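Local atomic coordinates of probable dipeptidase (Pseudomonas aeruginosa, PDB entry 3B40), a protein that probably hydrolyses dipeptides as a metal-dependent enzyme of the membrane dipeptidase family (peptidase family M19). Residues P177-N182 with P306-W311; D242-L247 with G296-L301; A287-P292 with F316-S321. The protein carries 11 engineered substitutions. All blocks are in the same frame, centred on the assembly; numbering follows the deposited sequence.

Contact 1 of 3, residues P177-N182 with P306-W311; sequences PLPFFN and PIITIW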
# COMPACT_ATOMS: atom_id res chain seq x y z
N PRO A 177 -15.05 -4.32 -3.03
CA PRO A 177 -16.05 -4.91 -2.14
C PRO A 177 -15.92 -6.44 -2.17
O PRO A 177 -15.70 -7.04 -3.24
CB PRO A 177 -17.42 -4.45 -2.72
CG PRO A 177 -17.16 -3.86 -4.05
CD PRO A 177 -15.66 -3.60 -4.18
N LEU A 178 -15.98 -7.06 -0.99
CA LEU A 178 -15.93 -8.52 -0.95
C LEU A 178 -17.29 -9.19 -0.75
O LEU A 178 -17.95 -8.97 0.28
CB LEU A 178 -15.06 -9.01 0.19
CG LEU A 178 -13.55 -8.91 0.11
CD1 LEU A 178 -13.01 -9.84 1.22
CD2 LEU A 178 -13.07 -9.30 -1.29
N PRO A 179 -17.64 -10.09 -1.68
CA PRO A 179 -18.90 -10.82 -1.57
C PRO A 179 -18.93 -11.76 -0.36
O PRO A 179 -19.99 -12.02 0.19
CB PRO A 179 -18.99 -11.59 -2.88
CG PRO A 179 -17.59 -11.75 -3.33
CD PRO A 179 -16.88 -10.49 -2.88
N PHE A 180 -17.76 -12.22 0.08
CA PHE A 180 -17.65 -12.95 1.36
C PHE A 180 -18.10 -12.14 2.61
O PHE A 180 -18.54 -12.73 3.61
CB PHE A 180 -16.21 -13.44 1.54
CG PHE A 180 -16.06 -14.49 2.61
CD1 PHE A 180 -16.61 -15.77 2.45
CD2 PHE A 180 -15.34 -14.21 3.77
CE1 PHE A 180 -16.47 -16.77 3.45
CE2 PHE A 180 -15.20 -15.20 4.78
CZ PHE A 180 -15.75 -16.47 4.61
N PHE A 181 -18.00 -10.81 2.55
CA PHE A 181 -18.47 -9.91 3.64
C PHE A 181 -19.92 -9.42 3.39
O PHE A 181 -20.42 -8.53 4.09
CB PHE A 181 -17.56 -8.67 3.74
CG PHE A 181 -16.13 -8.97 4.14
CD1 PHE A 181 -15.78 -10.21 4.71
CD2 PHE A 181 -15.14 -7.98 4.01
CE1 PHE A 181 -14.44 -10.46 5.09
CE2 PHE A 181 -13.81 -8.22 4.39
CZ PHE A 181 -13.46 -9.47 4.93
N ASN A 182 -20.54 -9.96 2.35
CA ASN A 182 -21.86 -9.56 1.84
C ASN A 182 -21.86 -8.09 1.37
O ASN A 182 -22.86 -7.40 1.46
CB ASN A 182 -22.98 -9.87 2.87
CG ASN A 182 -24.38 -9.72 2.28
OD1 ASN A 182 -24.60 -10.03 1.12
ND2 ASN A 182 -25.33 -9.21 3.09
N PRO A 306 -20.53 -11.09 -7.04
CA PRO A 306 -21.58 -10.77 -6.07
C PRO A 306 -22.34 -11.98 -5.54
O PRO A 306 -22.59 -12.06 -4.34
CB PRO A 306 -22.48 -9.81 -6.85
CG PRO A 306 -21.52 -9.10 -7.73
CD PRO A 306 -20.61 -10.19 -8.21
N ILE A 307 -22.70 -12.91 -6.42
CA ILE A 307 -23.43 -14.13 -6.03
C ILE A 307 -22.67 -14.96 -4.98
O ILE A 307 -23.28 -15.72 -4.24
CB ILE A 307 -23.78 -15.01 -7.27
CG1 ILE A 307 -24.82 -16.10 -6.95
CG2 ILE A 307 -22.52 -15.63 -7.85
CD1 ILE A 307 -26.13 -15.60 -6.57
N ILE A 308 -21.34 -14.79 -4.90
CA ILE A 308 -20.52 -15.57 -3.94
C ILE A 308 -21.04 -15.35 -2.49
O ILE A 308 -20.84 -16.19 -1.61
CB ILE A 308 -18.99 -15.25 -4.11
CG1 ILE A 308 -18.48 -15.79 -5.47
CG2 ILE A 308 -18.18 -15.78 -2.93
CD1 ILE A 308 -17.06 -15.37 -5.86
N THR A 309 -21.78 -14.28 -2.25
CA THR A 309 -22.31 -14.07 -0.89
C THR A 309 -23.23 -15.21 -0.37
O THR A 309 -23.33 -15.43 0.85
CB THR A 309 -23.05 -12.72 -0.72
OG1 THR A 309 -23.31 -12.49 0.68
CG2 THR A 309 -24.38 -12.70 -1.50
N ILE A 310 -23.87 -15.94 -1.29
CA ILE A 310 -24.77 -17.06 -0.91
C ILE A 310 -24.08 -18.42 -0.74
O ILE A 310 -24.70 -19.37 -0.23
CB ILE A 310 -26.02 -17.22 -1.85
CG1 ILE A 310 -25.61 -17.77 -3.23
CG2 ILE A 310 -26.71 -15.87 -2.04
CD1 ILE A 310 -26.76 -18.42 -4.02
N TRP A 311 -22.81 -18.52 -1.12
CA TRP A 311 -22.03 -19.75 -0.98
C TRP A 311 -21.76 -20.17 0.47
O TRP A 311 -21.42 -19.34 1.33
CB TRP A 311 -20.67 -19.59 -1.66
CG TRP A 311 -20.70 -19.54 -3.16
CD1 TRP A 311 -21.81 -19.45 -3.95
CD2 TRP A 311 -19.57 -19.55 -4.04
NE1 TRP A 311 -21.43 -19.42 -5.28
CE2 TRP A 311 -20.07 -19.51 -5.35
CE3 TRP A 311 -18.18 -19.63 -3.84
CZ2 TRP A 311 -19.23 -19.51 -6.47
CZ3 TRP A 311 -17.35 -19.65 -4.94
CH2 TRP A 311 -17.87 -19.58 -6.24

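Contact 2 of 3, residues D242-L247 with G296-L301; sequences DIKRNL and GLDYAL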
# COMPACT_ATOMS: atom_id res chain seq x y z
N ASP A 242 -6.65 -2.34 -16.29
CA ASP A 242 -7.91 -1.67 -16.13
C ASP A 242 -8.73 -2.41 -15.08
O ASP A 242 -9.58 -3.24 -15.38
CB ASP A 242 -8.60 -1.55 -17.50
CG ASP A 242 -9.80 -0.61 -17.47
OD1 ASP A 242 -9.91 0.26 -16.57
OD2 ASP A 242 -10.67 -0.76 -18.35
N ILE A 243 -8.45 -2.10 -13.82
CA ILE A 243 -9.11 -2.71 -12.69
C ILE A 243 -9.50 -1.55 -11.77
O ILE A 243 -8.85 -0.51 -11.79
CB ILE A 243 -8.18 -3.75 -11.95
CG1 ILE A 243 -6.82 -3.16 -11.62
CG2 ILE A 243 -8.03 -5.05 -12.76
CD1 ILE A 243 -5.91 -4.10 -10.68
N LYS A 244 -10.56 -1.73 -10.99
CA LYS A 244 -11.07 -0.69 -10.07
C LYS A 244 -10.08 -0.31 -8.99
O LYS A 244 -10.07 0.84 -8.56
CB LYS A 244 -12.40 -1.14 -9.46
CG LYS A 244 -13.45 -1.22 -10.55
CD LYS A 244 -14.83 -1.60 -10.14
CE LYS A 244 -15.64 -1.65 -11.47
NZ LYS A 244 -17.10 -1.89 -11.31
N ARG A 245 -9.26 -1.27 -8.58
CA ARG A 245 -8.12 -1.06 -7.65
C ARG A 245 -7.09 -0.02 -8.13
O ARG A 245 -6.47 0.67 -7.31
CB ARG A 245 -7.44 -2.40 -7.30
CG ARG A 245 -6.26 -2.34 -6.23
CD ARG A 245 -6.56 -1.56 -4.93
NE ARG A 245 -5.38 -1.64 -4.01
CZ ARG A 245 -4.42 -0.73 -3.92
NH1 ARG A 245 -4.47 0.41 -4.62
NH2 ARG A 245 -3.39 -0.93 -3.09
N ASN A 246 -6.95 0.13 -9.45
CA ASN A 246 -6.05 1.13 -10.06
C ASN A 246 -6.72 2.51 -10.27
O ASN A 246 -7.96 2.61 -10.21
CB ASN A 246 -5.48 0.55 -11.37
CG ASN A 246 -4.36 -0.47 -11.14
OD1 ASN A 246 -3.95 -0.69 -10.00
ND2 ASN A 246 -3.79 -1.02 -12.23
N LEU A 247 -5.92 3.55 -10.54
CA LEU A 247 -6.37 4.94 -10.64
C LEU A 247 -6.69 5.40 -12.10
O LEU A 247 -5.93 5.13 -13.03
CB LEU A 247 -5.28 5.85 -10.06
CG LEU A 247 -4.98 5.78 -8.54
CD1 LEU A 247 -3.81 6.65 -8.17
CD2 LEU A 247 -6.21 6.21 -7.75
N GLY A 296 -13.19 -8.82 -17.95
CA GLY A 296 -12.32 -7.89 -17.25
C GLY A 296 -11.68 -8.55 -16.04
O GLY A 296 -12.02 -9.69 -15.67
N LEU A 297 -10.77 -7.83 -15.40
CA LEU A 297 -9.86 -8.48 -14.46
C LEU A 297 -10.25 -8.38 -13.00
O LEU A 297 -9.61 -9.00 -12.16
CB LEU A 297 -8.44 -7.94 -14.66
CG LEU A 297 -7.75 -8.35 -15.96
CD1 LEU A 297 -6.44 -7.55 -16.12
CD2 LEU A 297 -7.48 -9.85 -15.93
N ASP A 298 -11.30 -7.61 -12.68
CA ASP A 298 -11.62 -7.36 -11.28
C ASP A 298 -11.93 -8.63 -10.49
O ASP A 298 -11.52 -8.78 -9.33
CB ASP A 298 -12.78 -6.38 -11.16
CG ASP A 298 -12.42 -4.99 -11.63
OD1 ASP A 298 -11.39 -4.44 -11.21
OD2 ASP A 298 -13.20 -4.43 -12.41
N TYR A 299 -12.64 -9.56 -11.14
CA TYR A 299 -13.02 -10.82 -10.50
C TYR A 299 -12.03 -11.95 -10.80
O TYR A 299 -12.26 -13.09 -10.39
CB TYR A 299 -14.41 -11.26 -10.95
CG TYR A 299 -15.54 -10.28 -10.63
CD1 TYR A 299 -15.40 -9.28 -9.67
CD2 TYR A 299 -16.78 -10.42 -11.27
CE1 TYR A 299 -16.44 -8.39 -9.40
CE2 TYR A 299 -17.84 -9.56 -11.01
CZ TYR A 299 -17.66 -8.55 -10.08
OH TYR A 299 -18.70 -7.73 -9.83
N ALA A 300 -10.98 -11.62 -11.55
CA ALA A 300 -9.90 -12.55 -11.85
C ALA A 300 -8.90 -12.50 -10.72
O ALA A 300 -8.29 -13.52 -10.38
CB ALA A 300 -9.20 -12.16 -13.16
N LEU A 301 -8.72 -11.31 -10.14
CA LEU A 301 -7.64 -11.08 -9.15
C LEU A 301 -8.09 -11.34 -7.73
O LEU A 301 -7.29 -11.36 -6.81
CB LEU A 301 -7.07 -9.66 -9.29
CG LEU A 301 -6.48 -9.27 -10.65
CD1 LEU A 301 -6.06 -7.80 -10.67
CD2 LEU A 301 -5.29 -10.15 -11.02
O HOH W 1 -10.43 -5.24 -16.49
O HOH W 2 -12.78 -2.50 -14.30
O HOH W 3 -10.38 -4.36 -8.87

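Contact 3 of 3, residues A287-P292 with F316-S321; sequences ARFDLP and FGEYAS. With MG (magnesium ion), chain D.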
# COMPACT_ATOMS: atom_id res chain seq x y z
N ALA A 287 -16.27 -21.80 -14.49
CA ALA A 287 -17.19 -22.81 -15.01
C ALA A 287 -17.54 -23.98 -14.06
O ALA A 287 -18.71 -24.35 -13.95
CB ALA A 287 -16.68 -23.34 -16.34
N ARG A 288 -16.57 -24.56 -13.34
CA ARG A 288 -16.94 -25.61 -12.37
C ARG A 288 -17.60 -25.13 -11.09
O ARG A 288 -18.13 -25.94 -10.32
CB ARG A 288 -15.83 -26.64 -12.07
CG ARG A 288 -14.45 -26.09 -11.80
CD ARG A 288 -13.47 -27.23 -11.48
NE ARG A 288 -13.44 -27.51 -10.02
CZ ARG A 288 -12.38 -27.40 -9.21
NH1 ARG A 288 -11.18 -27.06 -9.68
NH2 ARG A 288 -12.50 -27.67 -7.92
N PHE A 289 -17.58 -23.81 -10.85
CA PHE A 289 -18.31 -23.24 -9.71
C PHE A 289 -19.53 -22.43 -10.16
O PHE A 289 -20.05 -21.63 -9.40
CB PHE A 289 -17.39 -22.37 -8.84
CG PHE A 289 -16.44 -23.17 -8.01
CD1 PHE A 289 -16.76 -23.48 -6.68
CD2 PHE A 289 -15.26 -23.65 -8.55
CE1 PHE A 289 -15.89 -24.23 -5.90
CE2 PHE A 289 -14.39 -24.40 -7.78
CZ PHE A 289 -14.71 -24.69 -6.45
N ASP A 290 -19.97 -22.66 -11.39
CA ASP A 290 -21.20 -22.06 -11.93
C ASP A 290 -21.14 -20.53 -12.08
O ASP A 290 -22.17 -19.85 -12.00
CB ASP A 290 -22.41 -22.49 -11.10
CG ASP A 290 -22.74 -23.98 -11.24
OD1 ASP A 290 -22.73 -24.51 -12.37
OD2 ASP A 290 -23.02 -24.61 -10.19
N LEU A 291 -19.95 -20.01 -12.35
CA LEU A 291 -19.78 -18.61 -12.64
C LEU A 291 -19.46 -18.46 -14.11
O LEU A 291 -18.77 -19.32 -14.68
CB LEU A 291 -18.63 -18.05 -11.80
CG LEU A 291 -18.71 -18.16 -10.29
CD1 LEU A 291 -17.34 -17.87 -9.69
CD2 LEU A 291 -19.78 -17.20 -9.72
N PRO A 292 -19.94 -17.36 -14.74
CA PRO A 292 -19.82 -17.17 -16.18
C PRO A 292 -18.41 -16.74 -16.52
O PRO A 292 -17.65 -16.38 -15.62
CB PRO A 292 -20.80 -16.03 -16.46
CG PRO A 292 -20.79 -15.22 -15.20
CD PRO A 292 -20.61 -16.20 -14.09
N PHE A 316 -16.63 -21.43 -0.72
CA PHE A 316 -15.79 -20.26 -0.89
C PHE A 316 -14.32 -20.62 -0.72
O PHE A 316 -13.49 -20.30 -1.58
CB PHE A 316 -16.18 -19.14 0.09
CG PHE A 316 -15.31 -17.93 -0.02
CD1 PHE A 316 -15.51 -17.01 -1.04
CD2 PHE A 316 -14.26 -17.73 0.86
CE1 PHE A 316 -14.69 -15.89 -1.17
CE2 PHE A 316 -13.43 -16.62 0.75
CZ PHE A 316 -13.65 -15.69 -0.27
N GLY A 317 -14.00 -21.28 0.41
CA GLY A 317 -12.66 -21.77 0.68
C GLY A 317 -12.03 -22.50 -0.49
O GLY A 317 -10.91 -22.19 -0.88
N GLU A 318 -12.76 -23.45 -1.07
CA GLU A 318 -12.27 -24.22 -2.21
C GLU A 318 -11.98 -23.37 -3.44
O GLU A 318 -10.94 -23.52 -4.09
CB GLU A 318 -13.28 -25.30 -2.57
CG GLU A 318 -12.98 -26.64 -1.97
CD GLU A 318 -13.79 -27.73 -2.61
OE1 GLU A 318 -14.46 -28.50 -1.86
OE2 GLU A 318 -13.78 -27.82 -3.86
N TYR A 319 -12.92 -22.50 -3.76
CA TYR A 319 -12.79 -21.63 -4.91
C TYR A 319 -11.66 -20.60 -4.74
O TYR A 319 -10.76 -20.53 -5.59
CB TYR A 319 -14.13 -20.93 -5.19
CG TYR A 319 -14.03 -19.92 -6.28
CD1 TYR A 319 -13.99 -20.31 -7.61
CD2 TYR A 319 -13.99 -18.55 -5.98
CE1 TYR A 319 -13.87 -19.36 -8.63
CE2 TYR A 319 -13.88 -17.61 -6.98
CZ TYR A 319 -13.83 -18.01 -8.30
OH TYR A 319 -13.72 -17.05 -9.29
N ALA A 320 -11.72 -19.80 -3.67
CA ALA A 320 -10.65 -18.84 -3.28
C ALA A 320 -9.26 -19.50 -3.32
O ALA A 320 -8.34 -19.00 -3.98
CB ALA A 320 -10.94 -18.22 -1.88
N SER A 321 -9.11 -20.63 -2.62
CA SER A 321 -7.80 -21.34 -2.61
C SER A 321 -7.34 -21.66 -4.02
O SER A 321 -6.21 -21.33 -4.39
CB SER A 321 -7.83 -22.60 -1.77
OG SER A 321 -8.26 -22.28 -0.46
MG MG D . -14.60 -29.97 -4.17

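Contact 1 of 3, residues P177-N182 with P306-W311
Asn182 and Thr309 make the polar half of this contact, a single hydrogen bond in which Thr309 OG1 donates to Asn182 OD1 at 2.8 Å. The hydroxyl approaches the amide from above its carbonyl plane, 42° out of it, and the C=O...donor angle is 107°, so neither lone pair is addressed. Both partners extend away from their own backbone N: OG1 of Thr309 (chi1 -170°) and CG of Asn182 each sit anti to it, which carries the two polar ends across the gap between the segments. Asn182 directly follows the 3-10 segment 179-181.

The setting is a pair of 3-10 turns, 179-181 and 306-310, in two long loops of an enzyme of the TIM-barrel clan. The first loop leads from strand 160-162 to helix 193-205, the second from helix 276-288 to helix 313-328. The turns come closest at Pro179 and Thr309, whose CA atoms are 4.8 Å apart.

Pro179 O accepts the backbone N-H of Asn182 within its own turn (3.0 Å) and also receives a weaker CA-H contact from Thr309, whose CA is 3.3 Å from the oxygen. Apolar packing is supplied by the Pro179 ring, which lies alongside Ile308 and points the same way, its CG resting 3.8 Å from Ile308 CB. A separate van der Waals neighbour of the ring is the carbonyl O of Pro306, 3.9 Å from Pro179 CB. Beyond this pair, Ile308 touches Phe316 and Tyr319 of helix 313-328, and Phe180, whose CB points away from 306-311, stacks on Phe316.

Contact 2 of 3, residues D242-L247 with G296-L301
Ile243 and Asp298 bring the two irregular segments together, their CA atoms 5.5 Å apart, just where a type I beta turn from Ile243 to Asn246 begins. The Asp298 carboxylate reaches over to this turn: OD1 takes the backbone N-H of Lys244 at 2.8 Å, a fairly straight bond (162° at the hydrogen) that meets the oxygen on its syn side, close to the carboxylate plane. OD2 faces the aliphatic part of Lys244, lying 3.7 Å from its CG, and the extended Lys244 side chain crosses that of Asp298 at about a right angle. NZ itself remains 4.8 Å from OD2.

Ile243 supplies the apolar side. Its CG2 presses against Leu297 CB at 3.5 Å, tighter than usual for two carbons, and its CD1 meets Leu301 CD1 at 3.7 Å. With CG1 between the backbone N and the carbonyl carbon (chi1 51°), CG2 is turned to Leu297, while CD1 at the end of the longer arm makes the closer contact with Leu301. Tyr270 of helix 268-271 also packs on Ile243.

A water that donates to Asp298 OD2 (2.7 Å) makes a weak second bond to Asp242 O. The carboxylate thus holds the start of the turn through a main-chain N-H, and the nearby lysine charge probably adds only a longer-range attraction.

Contact 3 of 3, residues A287-P292 with F316-S321
Phe289 and Tyr319 form an edge-to-face aromatic pair where the Schellman motif that ends helix 276-288 packs on helix 313-328, both helices peripheral to the barrel. In that motif Asp290, with positive phi, is the C-prime residue: Leu291 N turns back to Arg286 O, and a weak bond links Asp290 N to Ala287 O. The edge of Tyr319 is directed at the face of Phe289, with centroids 5.2 Å apart and planes at 64°; Tyr319 CD1 lies 3.7 Å from Phe289 CD2. Tyr319 CB adds a CH-pi contact over the same phenylalanine ring, 3.9 Å from its centroid. Since CG of Tyr319 is anti to its backbone N (chi1 175°), the ring runs on past Phe289 to Leu291, which comes from the opposite direction. There Leu291 CD1 touches the phenol end obliquely, 3.7 Å from Tyr319 OH.

The Arg288 guanidinium lies with one face over Phe289 CE2. Glu318 OE2 is near the plane of that guanidinium but 4.3 Å from Arg288 NH2, a long approach between opposite charges. The same OE2 binds a magnesium ion at 2.3 Å, with Glu318 OE1 a longer ligand at 2.7 Å.

All three contacts lie on one side of the chain's centre and draw on the chain from the end of helix 276-288 into helix 313-328. The chain order is 177-182, 242-247, 287-292, 296-301, 306-311, 316-321: contact 2 is nested within the loop closed by contact 1, and contact 3 crosses both. Centres of contacts 1 and 3 are about 12 Å apart, and Trp311 packs on Tyr319. The centre of contact 2 lies about 17 Å from that of contact 1, with Tyr299 against Pro306, and about 18 Å from that of contact 3. Contacts 1 and 2 lay this connection against the loops after strands 160-162 and 230-235; contact 3 packs its start on helix 313-328.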